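Dehydroquinate synthase (Thermus thermophilus, PDB 1UJN) probably catalyses the NAD- and divalent-metal-dependent conversion of 3-deoxy-D-arabino-heptulosonate 7-phosphate to 3-dehydroquinate with release of phosphate, the second step towards chorismate. Local coordinates at residues Leu88-Val91 and Leu96-Leu99; Gly170-Phe175 and Arg275-Trp280; Leu179-Glu184 and Lys210-Glu215; Pro284-Leu289 and Ala335-Glu340. All blocks are in the same frame, centred on the assembly; numbering follows the deposited sequence.

How the contacts relate
Followed from the N terminus, the chain first closes contact 1, a very short loop in which helix 94-106 folds back against strand 87-92 inside the N-terminal half, which is predicted to bind NAD. Contact 2 then spans about a hundred residues, pairing helix 164-181 with helix 271-281. Contact 3 is nested within it: the last part of helix 164-181 meets helix 199-216 before the larger loop is complete. Contact 4 follows in series and brings the loop 284-289 against helix 327-342 near the C terminus. No two contacts cross. Contact 1 lies across the chain's centre from contact 2, whereas contacts 2 and 4 are joined directly by the salt bridge between Arg-275 and Glu-340.

Contact 1. Residues Leu88-Val91 and Leu96-Leu99; sequences LLVV and LTDL
The first half of a beta-alpha-beta unit brings Val-90, on a central strand of the parallel part of the main sheet, against Leu-96 and Thr-97 on the first turn of the helix that follows. One methyl does most of the touching. With CG1 anti to the backbone N (chi1 -171°), Val-90 sends this branch out from the sheet to the helix backbone, where CG1 comes within 3.3 Å of Leu-96 O. Val-90 CG1 also lies 4.1 Å from Leu-96 CB and 4.0 Å from Thr-97 CA, with Thr-97 CG2 a little beyond, and it is thus set against main chain as much as against side chains. Leu-96 extends the contact along the strand: its CG rests 4.1 Å from the carbonyl O of Val-91, whose own side chain points away from the helix. No hydrogen bond crosses; between the two segments the contact is van der Waals packing. Thr-97 directs its hydroxyl elsewhere, to Gly-94 O at the start of its own helix, while its methyl is left to the valine. On the far side of the strand Val-91 packs on Thr-118, predicted to bind NAD. A strand running through a glycine-rich turn into a closely packed helix is characteristic of Rossmann-like dinucleotide-binding domains, consistent with the NAD site expected in this half of a dehydroquinate synthase.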
loop_
_atom_site.group_PDB
_atom_site.type_symbol
_atom_site.label_atom_id
_atom_site.label_comp_id
_atom_site.label_asym_id
_atom_site.label_seq_id
_atom_site.Cartn_x
_atom_site.Cartn_y
_atom_site.Cartn_z
ATOM N N LEU A 88 -9.436 9.958 7.140
ATOM C CA LEU A 88 -8.470 10.172 8.214
ATOM C C LEU A 88 -7.900 11.576 8.058
ATOM O O LEU A 88 -7.372 11.914 7.001
ATOM C CB LEU A 88 -7.321 9.160 8.119
ATOM C CG LEU A 88 -6.230 9.288 9.193
ATOM C CD1 LEU A 88 -6.818 8.937 10.560
ATOM C CD2 LEU A 88 -5.075 8.357 8.879
ATOM N N LEU A 89 -8.028 12.399 9.093
ATOM C CA LEU A 89 -7.486 13.752 9.048
ATOM C C LEU A 89 -6.144 13.712 9.772
ATOM O O LEU A 89 -6.026 13.128 10.851
ATOM C CB LEU A 89 -8.442 14.746 9.725
ATOM C CG LEU A 89 -9.747 15.030 8.971
ATOM C CD1 LEU A 89 -10.689 13.836 9.055
ATOM C CD2 LEU A 89 -10.413 16.261 9.582
ATOM N N VAL A 90 -5.121 14.308 9.170
ATOM C CA VAL A 90 -3.799 14.281 9.780
ATOM C C VAL A 90 -3.266 15.683 10.009
ATOM O O VAL A 90 -3.061 16.449 9.060
ATOM C CB VAL A 90 -2.807 13.479 8.902
ATOM C CG1 VAL A 90 -1.508 13.264 9.655
ATOM C CG2 VAL A 90 -3.426 12.133 8.517
ATOM N N VAL A 91 -3.032 16.009 11.275
ATOM C CA VAL A 91 -2.562 17.335 11.656
ATOM C C VAL A 91 -1.177 17.255 12.291
ATOM O O VAL A 91 -1.014 16.698 13.377
ATOM C CB VAL A 91 -3.540 17.986 12.658
ATOM C CG1 VAL A 91 -3.135 19.437 12.919
ATOM C CG2 VAL A 91 -4.977 17.901 12.122
ATOM N N LEU A 96 4.182 13.115 10.758
ATOM C CA LEU A 96 2.783 12.765 10.976
ATOM C C LEU A 96 2.082 12.449 9.668
ATOM O O LEU A 96 1.284 11.520 9.610
ATOM C CB LEU A 96 2.037 13.896 11.691
ATOM C CG LEU A 96 1.693 13.674 13.171
ATOM C CD1 LEU A 96 0.721 12.507 13.297
ATOM C CD2 LEU A 96 2.961 13.408 13.978
ATOM N N THR A 97 2.366 13.215 8.619
ATOM C CA THR A 97 1.720 12.938 7.347
ATOM C C THR A 97 2.308 11.672 6.743
ATOM O O THR A 97 1.606 10.927 6.064
ATOM C CB THR A 97 1.835 14.126 6.359
ATOM O OG1 THR A 97 3.173 14.623 6.344
ATOM C CG2 THR A 97 0.887 15.240 6.769
ATOM N N ASP A 98 3.590 11.420 7.003
ATOM C CA ASP A 98 4.242 10.207 6.501
ATOM C C ASP A 98 3.550 8.991 7.123
ATOM O O ASP A 98 3.116 8.074 6.418
ATOM C CB ASP A 98 5.735 10.198 6.878
ATOM C CG ASP A 98 6.594 11.001 5.911
ATOM O OD1 ASP A 98 7.804 11.165 6.182
ATOM O OD2 ASP A 98 6.071 11.463 4.876
ATOM N N LEU A 99 3.450 8.990 8.449
ATOM C CA LEU A 99 2.808 7.895 9.172
ATOM C C LEU A 99 1.313 7.820 8.865
ATOM O O LEU A 99 0.807 6.773 8.451
ATOM C CB LEU A 99 3.004 8.074 10.677
ATOM C CG LEU A 99 2.199 7.121 11.566
ATOM C CD1 LEU A 99 2.773 5.714 11.458
ATOM C CD2 LEU A 99 2.234 7.608 12.993
#

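Contact 2. Residues Gly170-Phe175 and Arg275-Trp280; sequences GLVEAF and RRLLLW
Leu-277 is the main bump of this interface, and it fits the hollow between Val-172 and Phe-175 on a helix that runs nearly antiparallel to its own (over these short segments the axes make 173° and approach to 11.5 Å). Both branches touch the phenylalanine. Leu-277 CD2 sits over one face of the Phe-175 ring, 3.9 Å from the centroid and 14° off the normal, a CH-pi contact; Leu-277 CD1 lies 4.0 Å from Phe-175 CD1 and also borders Val-172, 4.3 Å from its CG2. The phenylalanine reaches out from the opposite direction because its CG is anti to the backbone N (chi1 -177°), which carries the ring toward the other helix. An alanine at Phe-175 is likely to leave Leu-277 CD2 without the flat surface it rests on and to open a gap beside it. One turn further along the same helix Trp-280 projects too, and its CH2 edge meets Leu-171 CD1 at 3.2 Å, a tight approach near the plane of the indole. Around this pair, Val-251 of helix 247-264 packs on Val-172, Phe-202 of helix 199-216 covers Leu-171, and Glu-173, a predicted zinc ligand, touches His-247 of helix 247-264.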
loop_
_atom_site.group_PDB
_atom_site.type_symbol
_atom_site.label_atom_id
_atom_site.label_comp_id
_atom_site.label_asym_id
_atom_site.label_seq_id
_atom_site.Cartn_x
_atom_site.Cartn_y
_atom_site.Cartn_z
ATOM N N GLY A 170 12.255 24.463 6.511
ATOM C CA GLY A 170 11.335 24.407 5.390
ATOM C C GLY A 170 11.656 25.430 4.317
ATOM O O GLY A 170 11.456 25.181 3.124
ATOM N N LEU A 171 12.158 26.590 4.726
ATOM C CA LEU A 171 12.489 27.618 3.753
ATOM C C LEU A 171 13.663 27.179 2.883
ATOM O O LEU A 171 13.829 27.670 1.773
ATOM C CB LEU A 171 12.803 28.942 4.455
ATOM C CG LEU A 171 11.662 29.472 5.333
ATOM C CD1 LEU A 171 11.912 30.933 5.670
ATOM C CD2 LEU A 171 10.337 29.324 4.610
ATOM N N VAL A 172 14.475 26.251 3.389
ATOM C CA VAL A 172 15.615 25.748 2.625
ATOM C C VAL A 172 15.102 24.967 1.420
ATOM O O VAL A 172 15.627 25.093 0.313
ATOM C CB VAL A 172 16.509 24.815 3.479
ATOM C CG1 VAL A 172 17.544 24.117 2.591
ATOM C CG2 VAL A 172 17.208 25.621 4.562
ATOM N N GLU A 173 14.066 24.164 1.644
ATOM C CA GLU A 173 13.472 23.363 0.587
ATOM C C GLU A 173 12.876 24.271 -0.490
ATOM O O GLU A 173 12.932 23.956 -1.681
ATOM C CB GLU A 173 12.379 22.464 1.167
ATOM C CG GLU A 173 12.366 21.049 0.604
ATOM C CD GLU A 173 13.583 20.236 1.027
ATOM O OE1 GLU A 173 13.494 19.500 2.032
ATOM O OE2 GLU A 173 14.630 20.338 0.358
ATOM N N ALA A 174 12.300 25.394 -0.066
ATOM C CA ALA A 174 11.708 26.349 -0.999
ATOM C C ALA A 174 12.839 26.951 -1.839
ATOM O O ALA A 174 12.714 27.124 -3.055
ATOM C CB ALA A 174 10.978 27.447 -0.230
ATOM N N PHE A 175 13.939 27.263 -1.166
ATOM C CA PHE A 175 15.124 27.830 -1.798
ATOM C C PHE A 175 15.589 26.862 -2.881
ATOM O O PHE A 175 15.955 27.267 -3.984
ATOM C CB PHE A 175 16.223 28.000 -0.747
ATOM C CG PHE A 175 17.476 28.642 -1.269
ATOM C CD1 PHE A 175 17.693 30.008 -1.107
ATOM C CD2 PHE A 175 18.443 27.881 -1.917
ATOM C CE1 PHE A 175 18.859 30.611 -1.582
ATOM C CE2 PHE A 175 19.615 28.473 -2.396
ATOM C CZ PHE A 175 19.821 29.840 -2.227
ATOM N N ARG A 275 25.614 31.122 0.164
ATOM C CA ARG A 275 26.328 31.582 1.351
ATOM C C ARG A 275 25.342 32.363 2.216
ATOM O O ARG A 275 25.285 32.173 3.433
ATOM C CB ARG A 275 27.513 32.479 0.979
ATOM C CG ARG A 275 28.621 31.787 0.202
ATOM C CD ARG A 275 29.931 32.565 0.321
ATOM N NE ARG A 275 30.959 32.078 -0.593
ATOM C CZ ARG A 275 31.100 32.490 -1.850
ATOM N NH1 ARG A 275 30.279 33.405 -2.350
ATOM N NH2 ARG A 275 32.059 31.982 -2.609
ATOM N N ARG A 276 24.565 33.234 1.576
ATOM C CA ARG A 276 23.559 34.028 2.278
ATOM C C ARG A 276 22.618 33.103 3.037
ATOM O O ARG A 276 22.332 33.319 4.215
ATOM C CB ARG A 276 22.735 34.868 1.294
ATOM C CG ARG A 276 23.247 36.278 1.071
ATOM C CD ARG A 276 22.168 37.168 0.455
ATOM N NE ARG A 276 21.820 36.793 -0.915
ATOM C CZ ARG A 276 22.642 36.905 -1.956
ATOM N NH1 ARG A 276 23.871 37.381 -1.794
ATOM N NH2 ARG A 276 22.232 36.546 -3.165
ATOM N N LEU A 277 22.135 32.077 2.342
ATOM C CA LEU A 277 21.224 31.099 2.921
ATOM C C LEU A 277 21.794 30.488 4.195
ATOM O O LEU A 277 21.101 30.389 5.211
ATOM C CB LEU A 277 20.943 29.978 1.912
ATOM C CG LEU A 277 20.139 28.786 2.447
ATOM C CD1 LEU A 277 18.710 29.225 2.725
ATOM C CD2 LEU A 277 20.151 27.647 1.442
ATOM N N LEU A 278 23.056 30.073 4.128
ATOM C CA LEU A 278 23.734 29.449 5.264
ATOM C C LEU A 278 23.951 30.368 6.461
ATOM O O LEU A 278 23.897 29.918 7.604
ATOM C CB LEU A 278 25.075 28.865 4.812
ATOM C CG LEU A 278 24.959 27.647 3.888
ATOM C CD1 LEU A 278 26.320 27.310 3.290
ATOM C CD2 LEU A 278 24.410 26.464 4.671
ATOM N N LEU A 279 24.211 31.648 6.207
ATOM C CA LEU A 279 24.418 32.599 7.298
ATOM C C LEU A 279 23.093 32.864 8.000
ATOM O O LEU A 279 23.024 32.933 9.225
ATOM C CB LEU A 279 24.996 33.910 6.766
ATOM C CG LEU A 279 26.435 33.843 6.255
ATOM C CD1 LEU A 279 26.895 35.238 5.854
ATOM C CD2 LEU A 279 27.338 33.279 7.340
ATOM N N TRP A 280 22.040 33.011 7.207
ATOM C CA TRP A 280 20.702 33.250 7.728
ATOM C C TRP A 280 20.204 32.006 8.464
ATOM O O TRP A 280 19.555 32.098 9.505
ATOM C CB TRP A 280 19.765 33.573 6.563
ATOM C CG TRP A 280 18.320 33.601 6.914
ATOM C CD1 TRP A 280 17.642 34.611 7.533
ATOM C CD2 TRP A 280 17.358 32.575 6.648
ATOM N NE1 TRP A 280 16.315 34.280 7.664
ATOM C CE2 TRP A 280 16.113 33.034 7.129
ATOM C CE3 TRP A 280 17.427 31.309 6.048
ATOM C CZ2 TRP A 280 14.943 32.274 7.029
ATOM C CZ3 TRP A 280 16.267 30.552 5.947
ATOM C CH2 TRP A 280 15.038 31.039 6.436
#

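Contact 3. Residues Leu179-Glu184 and Lys210-Glu215; sequences LIAGDE and KVRVTE
Ala-181 and Ile-180, at the end of helix 164-181, meet Arg-212 and Val-213 on the last turns of helix 199-216 in a light contact that changes from polar rim to apolar interior within two residues. Along the second helix, Lys-210 comes first and turns from this interface, its ammonium group held by Asp-125 in a salt bridge. Arg-212 follows and stretches across the surface, its chain bent at chi3 (-59°) so that NH2 comes 4.0 Å from Ala-181 CB. From there the guanidinium joins Asp-183 through a water, which accepts from Arg-212 NH2 at 2.8 Å and donates to Asp-183 OD2 at 2.5 Å. The two opposite charges, 5.3 Å apart between Asp-183 OD2 and Arg-212 NH2, are therefore bridged without touching; the carboxylate has a direct salt bridge with Arg-205 as well. Val-213 supplies the apolar share, its CG2 lying 4.4 Å from Ile-180 CG2. Thr-214 then folds back on its own helix: OG1 donates to Lys-210 O at 2.7 Å, from the opposite face of the carbonyl plane to the Thr-214 backbone N-H. On the other side of the contact, Gly-182 ends helical geometry with a positive phi of 88°, and the chain turns to present Asp-183 to the water. The contact thus forms the solvent-facing border where helix 164-181 and the loop after it pack on helix 199-216, within the helical C-terminal domain characteristic of dehydroquinate synthases.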
loop_
_atom_site.group_PDB
_atom_site.type_symbol
_atom_site.label_atom_id
_atom_site.label_comp_id
_atom_site.label_asym_id
_atom_site.label_seq_id
_atom_site.Cartn_x
_atom_site.Cartn_y
_atom_site.Cartn_z
ATOM N N LEU A 179 16.192 27.257 -7.092
ATOM C CA LEU A 179 17.326 26.909 -7.936
ATOM C C LEU A 179 16.893 25.975 -9.066
ATOM O O LEU A 179 17.378 26.081 -10.193
ATOM C CB LEU A 179 18.417 26.233 -7.100
ATOM C CG LEU A 179 19.101 27.094 -6.038
ATOM C CD1 LEU A 179 20.077 26.240 -5.245
ATOM C CD2 LEU A 179 19.825 28.258 -6.705
ATOM N N ILE A 180 15.975 25.064 -8.760
ATOM C CA ILE A 180 15.485 24.109 -9.746
ATOM C C ILE A 180 14.652 24.772 -10.847
ATOM O O ILE A 180 14.852 24.505 -12.034
ATOM C CB ILE A 180 14.634 23.009 -9.077
ATOM C CG1 ILE A 180 15.511 22.170 -8.141
ATOM C CG2 ILE A 180 14.006 22.116 -10.135
ATOM C CD1 ILE A 180 14.746 21.123 -7.357
ATOM N N ALA A 181 13.728 25.642 -10.453
ATOM C CA ALA A 181 12.860 26.318 -11.414
ATOM C C ALA A 181 13.469 27.576 -12.032
ATOM O O ALA A 181 13.074 27.990 -13.126
ATOM C CB ALA A 181 11.531 26.666 -10.749
ATOM N N GLY A 182 14.429 28.179 -11.338
ATOM C CA GLY A 182 15.035 29.400 -11.835
ATOM C C GLY A 182 14.208 30.576 -11.345
ATOM O O GLY A 182 14.206 31.651 -11.945
ATOM N N ASP A 183 13.494 30.358 -10.244
ATOM C CA ASP A 183 12.641 31.378 -9.647
ATOM C C ASP A 183 13.420 32.166 -8.595
ATOM O O ASP A 183 13.568 31.718 -7.457
ATOM C CB ASP A 183 11.420 30.719 -8.996
ATOM C CG ASP A 183 10.328 31.714 -8.655
ATOM O OD1 ASP A 183 10.652 32.832 -8.206
ATOM O OD2 ASP A 183 9.138 31.378 -8.832
ATOM N N GLU A 184 13.905 33.342 -8.980
ATOM C CA GLU A 184 14.676 34.206 -8.089
ATOM C C GLU A 184 13.921 34.568 -6.804
ATOM O O GLU A 184 14.532 34.783 -5.755
ATOM C CB GLU A 184 15.060 35.491 -8.828
ATOM C CG GLU A 184 15.978 36.434 -8.063
ATOM C CD GLU A 184 17.435 35.995 -8.091
ATOM O OE1 GLU A 184 17.958 35.733 -9.198
ATOM O OE2 GLU A 184 18.060 35.927 -7.010
ATOM N N LYS A 210 6.982 22.677 -7.010
ATOM C CA LYS A 210 7.032 21.226 -6.923
ATOM C C LYS A 210 5.876 20.624 -7.705
ATOM O O LYS A 210 5.999 19.541 -8.270
ATOM C CB LYS A 210 6.992 20.738 -5.466
ATOM C CG LYS A 210 7.206 19.230 -5.368
ATOM C CD LYS A 210 7.408 18.726 -3.945
ATOM C CE LYS A 210 7.688 17.226 -3.963
ATOM N NZ LYS A 210 7.829 16.614 -2.603
ATOM N N VAL A 211 4.745 21.321 -7.746
ATOM C CA VAL A 211 3.608 20.813 -8.501
ATOM C C VAL A 211 3.974 20.691 -9.983
ATOM O O VAL A 211 3.746 19.651 -10.599
ATOM C CB VAL A 211 2.370 21.733 -8.368
ATOM C CG1 VAL A 211 1.296 21.304 -9.364
ATOM C CG2 VAL A 211 1.811 21.656 -6.944
ATOM N N ARG A 212 4.549 21.748 -10.546
ATOM C CA ARG A 212 4.925 21.751 -11.961
ATOM C C ARG A 212 5.930 20.667 -12.329
ATOM O O ARG A 212 5.707 19.886 -13.258
ATOM C CB ARG A 212 5.505 23.108 -12.362
ATOM C CG ARG A 212 4.498 24.241 -12.385
ATOM C CD ARG A 212 4.961 25.346 -13.328
ATOM N NE ARG A 212 6.260 25.893 -12.945
ATOM C CZ ARG A 212 6.464 26.667 -11.884
ATOM N NH1 ARG A 212 5.452 26.995 -11.091
ATOM N NH2 ARG A 212 7.684 27.116 -11.615
ATOM N N VAL A 213 7.046 20.635 -11.609
ATOM C CA VAL A 213 8.089 19.650 -11.864
ATOM C C VAL A 213 7.553 18.222 -11.785
ATOM O O VAL A 213 7.899 17.367 -12.603
ATOM C CB VAL A 213 9.233 19.797 -10.850
ATOM C CG1 VAL A 213 10.294 18.749 -11.115
ATOM C CG2 VAL A 213 9.820 21.196 -10.936
ATOM N N THR A 214 6.704 17.976 -10.795
ATOM C CA THR A 214 6.124 16.661 -10.585
ATOM C C THR A 214 5.200 16.198 -11.706
ATOM O O THR A 214 5.229 15.031 -12.096
ATOM C CB THR A 214 5.352 16.623 -9.257
ATOM O OG1 THR A 214 6.271 16.820 -8.174
ATOM C CG2 THR A 214 4.641 15.289 -9.083
ATOM N N GLU A 215 4.379 17.107 -12.223
ATOM C CA GLU A 215 3.448 16.750 -13.288
ATOM C C GLU A 215 4.099 16.597 -14.658
ATOM O O GLU A 215 3.646 15.794 -15.475
ATOM C CB GLU A 215 2.305 17.770 -13.349
ATOM C CG GLU A 215 1.309 17.569 -12.224
ATOM C CD GLU A 215 0.257 18.660 -12.126
ATOM O OE1 GLU A 215 -0.565 18.577 -11.192
ATOM O OE2 GLU A 215 0.248 19.589 -12.964
HETATM O O HOH W 1 8.359 29.580 -10.382
#

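Contact 4. Residues Pro284-Leu289 and Ala335-Glu340; sequences PPLPPL and AAWREE
Leu-289 and Trp-337 bury the most surface here, and Arg-338 comes third. The leucine meets the far end of the indole's six-membered ring with both methyls: CD1 lies at the ring edge, in plane, 3.8 Å from Trp-337 CZ3, and CD2 is 3.9 Å from Trp-337 CH2. Its chi1 of 26° is well off a staggered value, a somewhat strained setting that accompanies this two-branched fit. CD1 also passes Arg-338 CG at 4.1 Å, the two side chains sliding by each other in opposite directions. Arg-338 then bends at chi3 (70°), bringing its guanidinium beneath the Leu-289 carbonyl; the oxygen stands 3.7 Å above one face of the group, a placement that makes no hydrogen bond but is probably favourable to the cation. The leucine belongs to an extended, proline-rich loop whose residues up to Pro-288 keep backbone angles close to polyproline II, and which lies along the C-terminal helix 327-342 of this helical domain. From the same loop Leu-286 adds CD1, 3.5 Å from Trp-337 CH2 and oblique to the ring, so that two leucines crowd one end of the indole. At its other end the tryptophan donates through NE1 to Tyr-253 O on helix 247-264. A serine at Trp-337 would probably leave both leucines facing a gap and the carbonyl of Tyr-253 without its indole donor. Tyr-257, from helix 247-264, meets the indole edge-to-face, and Leu-233 of helix 231-240 packs on it too.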
loop_
_atom_site.group_PDB
_atom_site.type_symbol
_atom_site.label_atom_id
_atom_site.label_comp_id
_atom_site.label_asym_id
_atom_site.label_seq_id
_atom_site.Cartn_x
_atom_site.Cartn_y
_atom_site.Cartn_z
ATOM N N PRO A 284 23.759 23.753 12.373
ATOM C CA PRO A 284 24.660 23.275 13.425
ATOM C C PRO A 284 25.998 22.824 12.840
ATOM O O PRO A 284 26.040 22.196 11.776
ATOM C CB PRO A 284 23.876 22.126 14.055
ATOM C CG PRO A 284 23.070 21.596 12.905
ATOM C CD PRO A 284 22.593 22.863 12.227
ATOM N N PRO A 285 27.108 23.162 13.515
ATOM C CA PRO A 285 28.450 22.787 13.060
ATOM C C PRO A 285 28.569 21.283 12.837
ATOM O O PRO A 285 27.974 20.491 13.562
ATOM C CB PRO A 285 29.344 23.286 14.189
ATOM C CG PRO A 285 28.628 24.530 14.631
ATOM C CD PRO A 285 27.187 24.056 14.686
ATOM N N LEU A 286 29.352 20.904 11.832
ATOM C CA LEU A 286 29.545 19.502 11.485
ATOM C C LEU A 286 30.787 18.886 12.112
ATOM O O LEU A 286 31.730 19.590 12.471
ATOM C CB LEU A 286 29.648 19.354 9.964
ATOM C CG LEU A 286 28.456 19.828 9.133
ATOM C CD1 LEU A 286 28.798 19.726 7.643
ATOM C CD2 LEU A 286 27.235 18.980 9.475
ATOM N N PRO A 287 30.800 17.550 12.249
ATOM C CA PRO A 287 31.937 16.830 12.827
ATOM C C PRO A 287 32.992 16.673 11.734
ATOM O O PRO A 287 32.667 16.709 10.548
ATOM C CB PRO A 287 31.326 15.498 13.220
ATOM C CG PRO A 287 30.340 15.266 12.113
ATOM C CD PRO A 287 29.685 16.627 11.968
ATOM N N PRO A 288 34.265 16.501 12.113
ATOM C CA PRO A 288 35.279 16.349 11.067
ATOM C C PRO A 288 34.907 15.243 10.089
ATOM O O PRO A 288 34.372 14.202 10.477
ATOM C CB PRO A 288 36.558 16.055 11.856
ATOM C CG PRO A 288 36.052 15.475 13.155
ATOM C CD PRO A 288 34.854 16.333 13.453
ATOM N N LEU A 289 35.178 15.482 8.813
ATOM C CA LEU A 289 34.857 14.516 7.777
ATOM C C LEU A 289 35.898 14.523 6.661
ATOM O O LEU A 289 36.360 15.578 6.233
ATOM C CB LEU A 289 33.463 14.819 7.215
ATOM C CG LEU A 289 33.013 16.281 7.344
ATOM C CD1 LEU A 289 33.899 17.179 6.487
ATOM C CD2 LEU A 289 31.556 16.410 6.927
ATOM N N ALA A 335 37.000 19.520 -0.811
ATOM C CA ALA A 335 38.045 20.286 -0.145
ATOM C C ALA A 335 37.645 21.759 -0.087
ATOM O O ALA A 335 37.803 22.413 0.947
ATOM C CB ALA A 335 39.371 20.126 -0.888
ATOM N N ALA A 336 37.125 22.282 -1.195
ATOM C CA ALA A 336 36.701 23.680 -1.235
ATOM C C ALA A 336 35.485 23.868 -0.337
ATOM O O ALA A 336 35.335 24.901 0.319
ATOM C CB ALA A 336 36.363 24.087 -2.653
ATOM N N TRP A 337 34.616 22.860 -0.321
ATOM C CA TRP A 337 33.408 22.881 0.500
ATOM C C TRP A 337 33.822 23.013 1.970
ATOM O O TRP A 337 33.278 23.837 2.708
ATOM C CB TRP A 337 32.626 21.586 0.262
ATOM C CG TRP A 337 31.373 21.405 1.080
ATOM C CD1 TRP A 337 30.126 21.902 0.810
ATOM C CD2 TRP A 337 31.242 20.604 2.255
ATOM N NE1 TRP A 337 29.220 21.445 1.747
ATOM C CE2 TRP A 337 29.881 20.647 2.645
ATOM C CE3 TRP A 337 32.143 19.846 3.017
ATOM C CZ2 TRP A 337 29.402 19.958 3.764
ATOM C CZ3 TRP A 337 31.665 19.162 4.131
ATOM C CH2 TRP A 337 30.306 19.222 4.492
ATOM N N ARG A 338 34.797 22.209 2.384
ATOM C CA ARG A 338 35.288 22.253 3.759
ATOM C C ARG A 338 35.814 23.645 4.101
ATOM O O ARG A 338 35.487 24.198 5.149
ATOM C CB ARG A 338 36.407 21.229 3.969
ATOM C CG ARG A 338 35.947 19.783 4.062
ATOM C CD ARG A 338 37.132 18.875 4.357
ATOM N NE ARG A 338 37.618 19.071 5.719
ATOM C CZ ARG A 338 38.766 18.593 6.185
ATOM N NH1 ARG A 338 39.562 17.884 5.397
ATOM N NH2 ARG A 338 39.120 18.826 7.442
ATOM N N GLU A 339 36.629 24.211 3.216
ATOM C CA GLU A 339 37.182 25.540 3.445
ATOM C C GLU A 339 36.076 26.582 3.526
ATOM O O GLU A 339 36.123 27.484 4.364
ATOM C CB GLU A 339 38.166 25.912 2.331
ATOM C CG GLU A 339 39.439 25.073 2.313
ATOM C CD GLU A 339 40.226 25.166 3.614
ATOM O OE1 GLU A 339 40.525 26.297 4.056
ATOM O OE2 GLU A 339 40.553 24.105 4.190
ATOM N N GLU A 340 35.080 26.460 2.655
ATOM C CA GLU A 340 33.956 27.390 2.647
ATOM C C GLU A 340 33.247 27.381 3.999
ATOM O O GLU A 340 32.815 28.423 4.487
ATOM C CB GLU A 340 32.962 27.010 1.543
ATOM C CG GLU A 340 33.373 27.458 0.150
ATOM C CD GLU A 340 32.865 28.844 -0.190
ATOM O OE1 GLU A 340 32.512 29.595 0.743
ATOM O OE2 GLU A 340 32.825 29.187 -1.393
#